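Local coordinates for protein nucleoside-diphosphate-sugar pyrophosphorylase (Vibrio cholerae, PDB 4EVW) that probably acts as a nucleotidyltransferase, joining a nucleoside triphosphate and a sugar phosphate into a nucleoside-diphosphate sugar with release of pyrophosphate, at residues 82-94 with 199-211. The protein carries 1 engineered substitution. Numbering follows the deposited sequence.
Engineered in segment 199-211: Glu211 (natural residue Leu).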
ATOM      1  N   THR A  82     -12.671  13.359   4.898  1.00 39.26           N
ATOM      2  CA  THR A  82     -13.751  12.390   5.070  1.00 38.61           C
ATOM      3  C   THR A  82     -13.129  11.005   5.025  1.00 34.31           C
ATOM      4  O   THR A  82     -12.024  10.832   4.515  1.00 35.43           O
ATOM      5  CB  THR A  82     -14.814  12.454   3.937  1.00 64.26           C
ATOM      6  OG1 THR A  82     -14.291  11.848   2.751  1.00 66.90           O
ATOM      7  CG2 THR A  82     -15.207  13.888   3.636  1.00 64.19           C
ATOM      8  N   GLU A  83     -13.830  10.022   5.575  1.00 35.92           N
ATOM      9  CA  GLU A  83     -13.345   8.652   5.542  1.00 38.72           C
ATOM     10  C   GLU A  83     -13.506   8.220   4.088  1.00 32.06           C
ATOM     11  O   GLU A  83     -14.358   8.757   3.378  1.00 34.38           O
ATOM     12  CB  GLU A  83     -14.215   7.754   6.422  1.00 44.35           C
ATOM     13  CG  GLU A  83     -14.242   8.121   7.892  1.00 59.14           C
ATOM     14  CD  GLU A  83     -15.232   7.276   8.672  1.00 68.87           C
ATOM     15  OE1 GLU A  83     -15.458   6.111   8.278  1.00 72.30           O
ATOM     16  OE2 GLU A  83     -15.774   7.769   9.685  1.00 75.99           O
ATOM     17  N   THR A  84     -12.698   7.266   3.640  1.00 27.85           N
ATOM     18  CA  THR A  84     -12.821   6.777   2.271  1.00 28.32           C
ATOM     19  C   THR A  84     -13.363   5.353   2.305  1.00 29.17           C
ATOM     20  O   THR A  84     -13.516   4.764   3.372  1.00 25.17           O
ATOM     21  CB  THR A  84     -11.472   6.755   1.530  1.00 26.73           C
ATOM     22  OG1 THR A  84     -10.634   5.747   2.105  1.00 26.97           O
ATOM     23  CG2 THR A  84     -10.783   8.119   1.626  1.00 25.24           C
ATOM     24  N   ARG A  85     -13.639   4.803   1.128  1.00 29.44           N
ATOM     25  CA  ARG A  85     -14.174   3.455   1.021  1.00 31.53           C
ATOM     26  C   ARG A  85     -13.068   2.402   1.001  1.00 29.54           C
ATOM     27  O   ARG A  85     -13.342   1.210   0.893  1.00 30.48           O
ATOM     28  CB  ARG A  85     -15.025   3.341  -0.248  1.00 32.43           C
ATOM     29  CG  ARG A  85     -16.166   4.358  -0.328  1.00 39.16           C
ATOM     30  CD  ARG A  85     -16.932   4.240  -1.643  1.00 39.97           C
ATOM     31  NE  ARG A  85     -16.483   5.195  -2.654  1.00 42.93           N
ATOM     32  CZ  ARG A  85     -16.799   5.123  -3.945  1.00 45.67           C
ATOM     33  NH1 ARG A  85     -17.563   4.133  -4.393  1.00 33.44           N
ATOM     34  NH2 ARG A  85     -16.364   6.048  -4.789  1.00 44.90           N
ATOM     35  N   GLY A  86     -11.818   2.839   1.111  1.00 25.14           N
ATOM     36  CA  GLY A  86     -10.719   1.890   1.095  1.00 26.35           C
ATOM     37  C   GLY A  86      -9.448   2.487   0.523  1.00 20.37           C
ATOM     38  O   GLY A  86      -9.468   3.584  -0.030  1.00 21.42           O
ATOM     39  N   GLN A  87      -8.343   1.761   0.640  1.00 18.05           N
ATOM     40  CA  GLN A  87      -7.053   2.255   0.157  1.00 19.80           C
ATOM     41  C   GLN A  87      -7.011   2.748  -1.282  1.00 20.48           C
ATOM     42  O   GLN A  87      -6.291   3.699  -1.582  1.00 20.93           O
ATOM     43  CB  GLN A  87      -5.967   1.193   0.336  1.00 25.47           C
ATOM     44  CG  GLN A  87      -5.591   0.918   1.779  1.00 43.64           C
ATOM     45  CD  GLN A  87      -4.404  -0.018   1.886  1.00 58.47           C
ATOM     46  OE1 GLN A  87      -4.020  -0.665   0.909  1.00 57.59           O
ATOM     47  NE2 GLN A  87      -3.820  -0.101   3.075  1.00 63.62           N
ATOM     48  N   ALA A  88      -7.756   2.107  -2.179  1.00 17.83           N
ATOM     49  CA  ALA A  88      -7.734   2.538  -3.569  1.00 17.85           C
ATOM     50  C   ALA A  88      -8.305   3.945  -3.696  1.00 18.82           C
ATOM     51  O   ALA A  88      -7.789   4.758  -4.462  1.00 18.35           O
ATOM     52  CB  ALA A  88      -8.516   1.559  -4.453  1.00 17.97           C
ATOM     53  N   GLU A  89      -9.373   4.240  -2.957  1.00 16.86           N
ATOM     54  CA  GLU A  89      -9.942   5.578  -3.037  1.00 17.55           C
ATOM     55  C   GLU A  89      -9.001   6.568  -2.348  1.00 20.01           C
ATOM     56  O   GLU A  89      -8.811   7.686  -2.818  1.00 20.30           O
ATOM     57  CB  GLU A  89     -11.335   5.644  -2.387  1.00 15.94           C
ATOM     58  CG  GLU A  89     -11.943   7.042  -2.490  1.00 19.88           C
ATOM     59  CD  GLU A  89     -13.382   7.128  -1.996  1.00 30.57           C
ATOM     60  OE1 GLU A  89     -13.744   6.419  -1.035  1.00 31.50           O
ATOM     61  OE2 GLU A  89     -14.144   7.934  -2.568  1.00 32.29           O
ATOM     62  N   THR A  90      -8.415   6.153  -1.229  1.00 16.78           N
ATOM     63  CA  THR A  90      -7.489   7.019  -0.505  1.00 17.13           C
ATOM     64  C   THR A  90      -6.362   7.459  -1.434  1.00 17.22           C
ATOM     65  O   THR A  90      -6.028   8.645  -1.506  1.00 16.77           O
ATOM     66  CB  THR A  90      -6.898   6.288   0.709  1.00 18.74           C
ATOM     67  OG1 THR A  90      -7.965   5.915   1.593  1.00 20.39           O
ATOM     68  CG2 THR A  90      -5.908   7.190   1.453  1.00 19.71           C
ATOM     69  N   VAL A  91      -5.780   6.503  -2.151  1.00 18.41           N
ATOM     70  CA  VAL A  91      -4.702   6.809  -3.082  1.00 16.19           C
ATOM     71  C   VAL A  91      -5.164   7.785  -4.165  1.00 22.53           C
ATOM     72  O   VAL A  91      -4.491   8.780  -4.441  1.00 19.43           O
ATOM     73  CB  VAL A  91      -4.166   5.519  -3.731  1.00 18.83           C
ATOM     74  CG1 VAL A  91      -3.259   5.861  -4.911  1.00 18.64           C
ATOM     75  CG2 VAL A  91      -3.391   4.697  -2.680  1.00 19.61           C
ATOM     76  N   THR A  92      -6.317   7.514  -4.775  1.00 18.12           N
ATOM     77  CA  THR A  92      -6.828   8.408  -5.817  1.00 19.18           C
ATOM     78  C   THR A  92      -7.062   9.828  -5.289  1.00 20.74           C
ATOM     79  O   THR A  92      -6.677  10.807  -5.932  1.00 19.79           O
ATOM     80  CB  THR A  92      -8.141   7.855  -6.422  1.00 20.22           C
ATOM     81  OG1 THR A  92      -7.863   6.623  -7.103  1.00 20.19           O
ATOM     82  CG2 THR A  92      -8.744   8.852  -7.409  1.00 22.30           C
ATOM     83  N   LEU A  93      -7.687   9.950  -4.123  1.00 18.64           N
ATOM     84  CA  LEU A  93      -7.942  11.271  -3.549  1.00 17.70           C
ATOM     85  C   LEU A  93      -6.631  11.959  -3.154  1.00 18.42           C
ATOM     86  O   LEU A  93      -6.509  13.184  -3.245  1.00 18.70           O
ATOM     87  CB  LEU A  93      -8.874  11.153  -2.338  1.00 20.23           C
ATOM     88  CG  LEU A  93     -10.307  10.725  -2.672  1.00 23.42           C
ATOM     89  CD1 LEU A  93     -11.141  10.669  -1.393  1.00 28.46           C
ATOM     90  CD2 LEU A  93     -10.915  11.711  -3.661  1.00 30.20           C
ATOM     91  N   GLY A  94      -5.651  11.167  -2.726  1.00 17.99           N
ATOM     92  CA  GLY A  94      -4.356  11.721  -2.357  1.00 19.87           C
ATOM     93  C   GLY A  94      -3.616  12.268  -3.569  1.00 20.26           C
ATOM     94  O   GLY A  94      -2.983  13.325  -3.502  1.00 18.74           O
ATOM     95  N   GLU A 199     -19.461  -6.835  -5.473  1.00 29.24           N
ATOM     96  CA  GLU A 199     -19.648  -7.817  -4.410  1.00 37.77           C
ATOM     97  C   GLU A 199     -19.469  -7.185  -3.040  1.00 33.09           C
ATOM     98  O   GLU A 199     -19.734  -7.813  -2.016  1.00 31.98           O
ATOM     99  CB  GLU A 199     -18.635  -8.949  -4.554  1.00 49.33           C
ATOM    100  CG  GLU A 199     -18.635  -9.616  -5.909  1.00 60.26           C
ATOM    101  CD  GLU A 199     -17.757 -10.846  -5.930  1.00 68.84           C
ATOM    102  OE1 GLU A 199     -16.524 -10.710  -6.087  1.00 70.93           O
ATOM    103  OE2 GLU A 199     -18.307 -11.954  -5.770  1.00 72.55           O
ATOM    104  N   ARG A 200     -19.002  -5.945  -3.030  1.00 25.99           N
ATOM    105  CA  ARG A 200     -18.775  -5.222  -1.789  1.00 26.57           C
ATOM    106  C   ARG A 200     -18.585  -3.756  -2.141  1.00 27.99           C
ATOM    107  O   ARG A 200     -18.349  -3.416  -3.299  1.00 23.57           O
ATOM    108  CB  ARG A 200     -17.529  -5.760  -1.078  1.00 24.90           C
ATOM    109  CG  ARG A 200     -16.208  -5.463  -1.793  1.00 29.92           C
ATOM    110  CD  ARG A 200     -15.043  -6.152  -1.097  1.00 37.68           C
ATOM    111  NE  ARG A 200     -15.259  -7.594  -1.005  1.00 49.28           N
ATOM    112  CZ  ARG A 200     -14.953  -8.469  -1.960  1.00 56.31           C
ATOM    113  NH1 ARG A 200     -14.400  -8.061  -3.092  1.00 51.97           N
ATOM    114  NH2 ARG A 200     -15.220  -9.757  -1.790  1.00 61.56           N
ATOM    115  N   GLY A 201     -18.688  -2.889  -1.142  1.00 23.43           N
ATOM    116  CA  GLY A 201     -18.527  -1.472  -1.397  1.00 20.70           C
ATOM    117  C   GLY A 201     -17.107  -0.977  -1.190  1.00 27.75           C
ATOM    118  O   GLY A 201     -16.752   0.093  -1.680  1.00 26.99           O
ATOM    119  N   GLU A 202     -16.293  -1.741  -0.468  1.00 26.18           N
ATOM    120  CA  GLU A 202     -14.912  -1.333  -0.214  1.00 27.75           C
ATOM    121  C   GLU A 202     -14.094  -1.318  -1.499  1.00 26.56           C
ATOM    122  O   GLU A 202     -14.288  -2.151  -2.381  1.00 24.39           O
ATOM    123  CB  GLU A 202     -14.236  -2.265   0.798  1.00 32.86           C
ATOM    124  CG  GLU A 202     -14.745  -2.137   2.229  1.00 35.88           C
ATOM    125  CD  GLU A 202     -16.039  -2.893   2.468  1.00 37.94           C
ATOM    126  OE1 GLU A 202     -16.466  -3.654   1.573  1.00 31.68           O
ATOM    127  OE2 GLU A 202     -16.625  -2.735   3.559  1.00 50.12           O
ATOM    128  N   LEU A 203     -13.167  -0.374  -1.587  1.00 21.72           N
ATOM    129  CA  LEU A 203     -12.331  -0.240  -2.771  1.00 21.85           C
ATOM    130  C   LEU A 203     -10.872  -0.547  -2.443  1.00 22.49           C
ATOM    131  O   LEU A 203     -10.153   0.287  -1.890  1.00 19.82           O
ATOM    132  CB  LEU A 203     -12.470   1.174  -3.337  1.00 22.17           C
ATOM    133  CG  LEU A 203     -13.895   1.573  -3.726  1.00 23.56           C
ATOM    134  CD1 LEU A 203     -13.912   3.014  -4.230  1.00 24.69           C
ATOM    135  CD2 LEU A 203     -14.406   0.628  -4.804  1.00 17.14           C
ATOM    136  N   TYR A 204     -10.457  -1.760  -2.789  1.00 23.26           N
ATOM    137  CA  TYR A 204      -9.099  -2.232  -2.535  1.00 23.99           C
ATOM    138  C   TYR A 204      -8.205  -2.070  -3.759  1.00 21.88           C
ATOM    139  O   TYR A 204      -8.694  -1.973  -4.883  1.00 22.22           O
ATOM    140  CB  TYR A 204      -9.148  -3.698  -2.118  1.00 22.10           C
ATOM    141  CG  TYR A 204      -9.983  -3.935  -0.883  1.00 32.16           C
ATOM    142  CD1 TYR A 204      -9.678  -3.293   0.319  1.00 41.62           C
ATOM    143  CD2 TYR A 204     -11.078  -4.797  -0.911  1.00 33.96           C
ATOM    144  CE1 TYR A 204     -10.442  -3.507   1.463  1.00 42.07           C
ATOM    145  CE2 TYR A 204     -11.849  -5.016   0.230  1.00 34.24           C
ATOM    146  CZ  TYR A 204     -11.523  -4.369   1.413  1.00 43.41           C
ATOM    147  OH  TYR A 204     -12.274  -4.587   2.545  1.00 48.39           O
ATOM    148  N   ILE A 205      -6.893  -2.067  -3.537  1.00 17.83           N
ATOM    149  CA  ILE A 205      -5.937  -1.891  -4.626  1.00 19.89           C
ATOM    150  C   ILE A 205      -5.736  -3.106  -5.536  1.00 20.18           C
ATOM    151  O   ILE A 205      -5.724  -2.970  -6.757  1.00 21.00           O
ATOM    152  CB  ILE A 205      -4.537  -1.499  -4.085  1.00 20.81           C
ATOM    153  CG1 ILE A 205      -4.630  -0.243  -3.209  1.00 31.28           C
ATOM    154  CG2 ILE A 205      -3.569  -1.283  -5.268  1.00 17.59           C
ATOM    155  CD1 ILE A 205      -4.559   1.059  -3.961  1.00 31.21           C
ATOM    156  N   ALA A 206      -5.564  -4.288  -4.949  1.00 19.62           N
ATOM    157  CA  ALA A 206      -5.308  -5.493  -5.738  1.00 21.42           C
ATOM    158  C   ALA A 206      -6.243  -5.708  -6.932  1.00 20.96           C
ATOM    159  O   ALA A 206      -5.787  -6.021  -8.030  1.00 20.98           O
ATOM    160  CB  ALA A 206      -5.302  -6.730  -4.825  1.00 20.09           C
ATOM    161  N   PRO A 207      -7.560  -5.544  -6.738  1.00 21.95           N
ATOM    162  CA  PRO A 207      -8.503  -5.735  -7.850  1.00 21.87           C
ATOM    163  C   PRO A 207      -8.233  -4.829  -9.057  1.00 19.76           C
ATOM    164  O   PRO A 207      -8.582  -5.169 -10.188  1.00 19.98           O
ATOM    165  CB  PRO A 207      -9.858  -5.424  -7.214  1.00 26.52           C
ATOM    166  CG  PRO A 207      -9.674  -5.863  -5.806  1.00 26.70           C
ATOM    167  CD  PRO A 207      -8.282  -5.367  -5.465  1.00 22.45           C
ATOM    168  N   LEU A 208      -7.613  -3.675  -8.815  1.00 18.02           N
ATOM    169  CA  LEU A 208      -7.334  -2.740  -9.898  1.00 22.46           C
ATOM    170  C   LEU A 208      -6.467  -3.343 -10.987  1.00 23.12           C
ATOM    171  O   LEU A 208      -6.583  -2.971 -12.151  1.00 20.05           O
ATOM    172  CB  LEU A 208      -6.669  -1.458  -9.362  1.00 19.45           C
ATOM    173  CG  LEU A 208      -7.517  -0.645  -8.383  1.00 27.23           C
ATOM    174  CD1 LEU A 208      -6.858   0.710  -8.104  1.00 26.77           C
ATOM    175  CD2 LEU A 208      -8.902  -0.448  -8.971  1.00 24.56           C
ATOM    176  N   TYR A 209      -5.600  -4.281 -10.625  1.00 20.49           N
ATOM    177  CA  TYR A 209      -4.736  -4.887 -11.625  1.00 18.73           C
ATOM    178  C   TYR A 209      -5.516  -5.650 -12.699  1.00 20.91           C
ATOM    179  O   TYR A 209      -5.052  -5.781 -13.827  1.00 22.05           O
ATOM    180  CB  TYR A 209      -3.709  -5.795 -10.949  1.00 17.56           C
ATOM    181  CG  TYR A 209      -2.597  -5.021 -10.279  1.00 18.46           C
ATOM    182  CD1 TYR A 209      -1.524  -4.518 -11.020  1.00 19.04           C
ATOM    183  CD2 TYR A 209      -2.615  -4.794  -8.904  1.00 18.34           C
ATOM    184  CE1 TYR A 209      -0.495  -3.816 -10.405  1.00 16.18           C
ATOM    185  CE2 TYR A 209      -1.591  -4.089  -8.277  1.00 19.85           C
ATOM    186  CZ  TYR A 209      -0.536  -3.609  -9.030  1.00 20.12           C
ATOM    187  OH  TYR A 209       0.489  -2.948  -8.395  1.00 18.96           O
ATOM    188  N   ASN A 210      -6.707  -6.136 -12.364  1.00 21.47           N
ATOM    189  CA  ASN A 210      -7.496  -6.858 -13.361  1.00 22.19           C
ATOM    190  C   ASN A 210      -7.873  -5.945 -14.519  1.00 26.03           C
ATOM    191  O   ASN A 210      -7.951  -6.391 -15.661  1.00 26.59           O
ATOM    192  CB  ASN A 210      -8.748  -7.470 -12.728  1.00 24.66           C
ATOM    193  CG  ASN A 210      -8.413  -8.604 -11.787  1.00 26.58           C
ATOM    194  OD1 ASN A 210      -7.607  -9.470 -12.118  1.00 25.04           O
ATOM    195  ND2 ASN A 210      -9.025  -8.607 -10.611  1.00 23.63           N
ATOM    196  N   GLU A 211      -8.087  -4.663 -14.228  1.00 26.39           N
ATOM    197  CA  GLU A 211      -8.429  -3.707 -15.278  1.00 26.83           C
ATOM    198  C   GLU A 211      -7.213  -3.525 -16.191  1.00 25.47           C
ATOM    199  O   GLU A 211      -7.339  -3.441 -17.414  1.00 27.59           O
ATOM    200  CB  GLU A 211      -8.826  -2.354 -14.666  1.00 23.64           C
ATOM    201  CG  GLU A 211     -10.021  -2.390 -13.702  1.00 25.12           C
ATOM    202  CD  GLU A 211     -11.349  -2.666 -14.398  1.00 39.28           C
ATOM    203  OE1 GLU A 211     -11.397  -2.604 -15.645  1.00 39.31           O
ATOM    204  OE2 GLU A 211     -12.349  -2.934 -13.696  1.00 36.80           O
TER
HETATM  205  O   HOH W   1     -18.229   1.850  -3.303  1.00 27.77           O
HETATM  206  O   HOH W   2      -6.007  -2.386  -0.787  1.00 22.37           O
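The guanidinium of Arg85 lies flat on Leu203: methyl CD1 sits over the centre of one face, 3.6 Å from CZ. At the edge of the same group, in its plane, come Glu89 OE2 and a water that takes a bond from Arg85 NH1 and gives one to Gly201 O. The bend of Arg85 at chi3 (-97°) turns the guanidinium alongside Leu203 and next to the Glu89 carboxylate. There Glu89 OE1 accepts the backbone N-H of Arg85, N to OE1 2.7 Å, and a weak, salt-bridging bond from NE; one carboxylate oxygen thus takes a firm bond from the backbone and a weak one from the side chain.

Leu203 joins the two segments through both its backbone N and its backbone O. Its N donates to Arg85 O at 2.9 Å, while its O receives Ala88 N at 3.0 Å. That acceptor thus serves an N-H in the first turn of helix 87-100, just past the N-cap Gly86. Ala88 CB faces Leu203 CB and Leu208 CD1, and Ile205 pushes CD1 to 3.5 Å from Ala88 CA and on to Val91 CG2. A second water joins Gln87 OE1 to Ile205 N. Tyr204 O, 3.6 Å from Ala88 CB, is buried without a polar partner.

Tyr175 and Phe177 of strand 174-177 touch Ile205, and the hydroxyl of Tyr183, on helix 180-191, hydrogen-bonds Ala88 O. The contact thus docks the loop ahead of helix 208-214 onto the N-terminal turn of helix 87-100, within the Rossmann-like alpha/beta fold expected of nucleotidyltransferases.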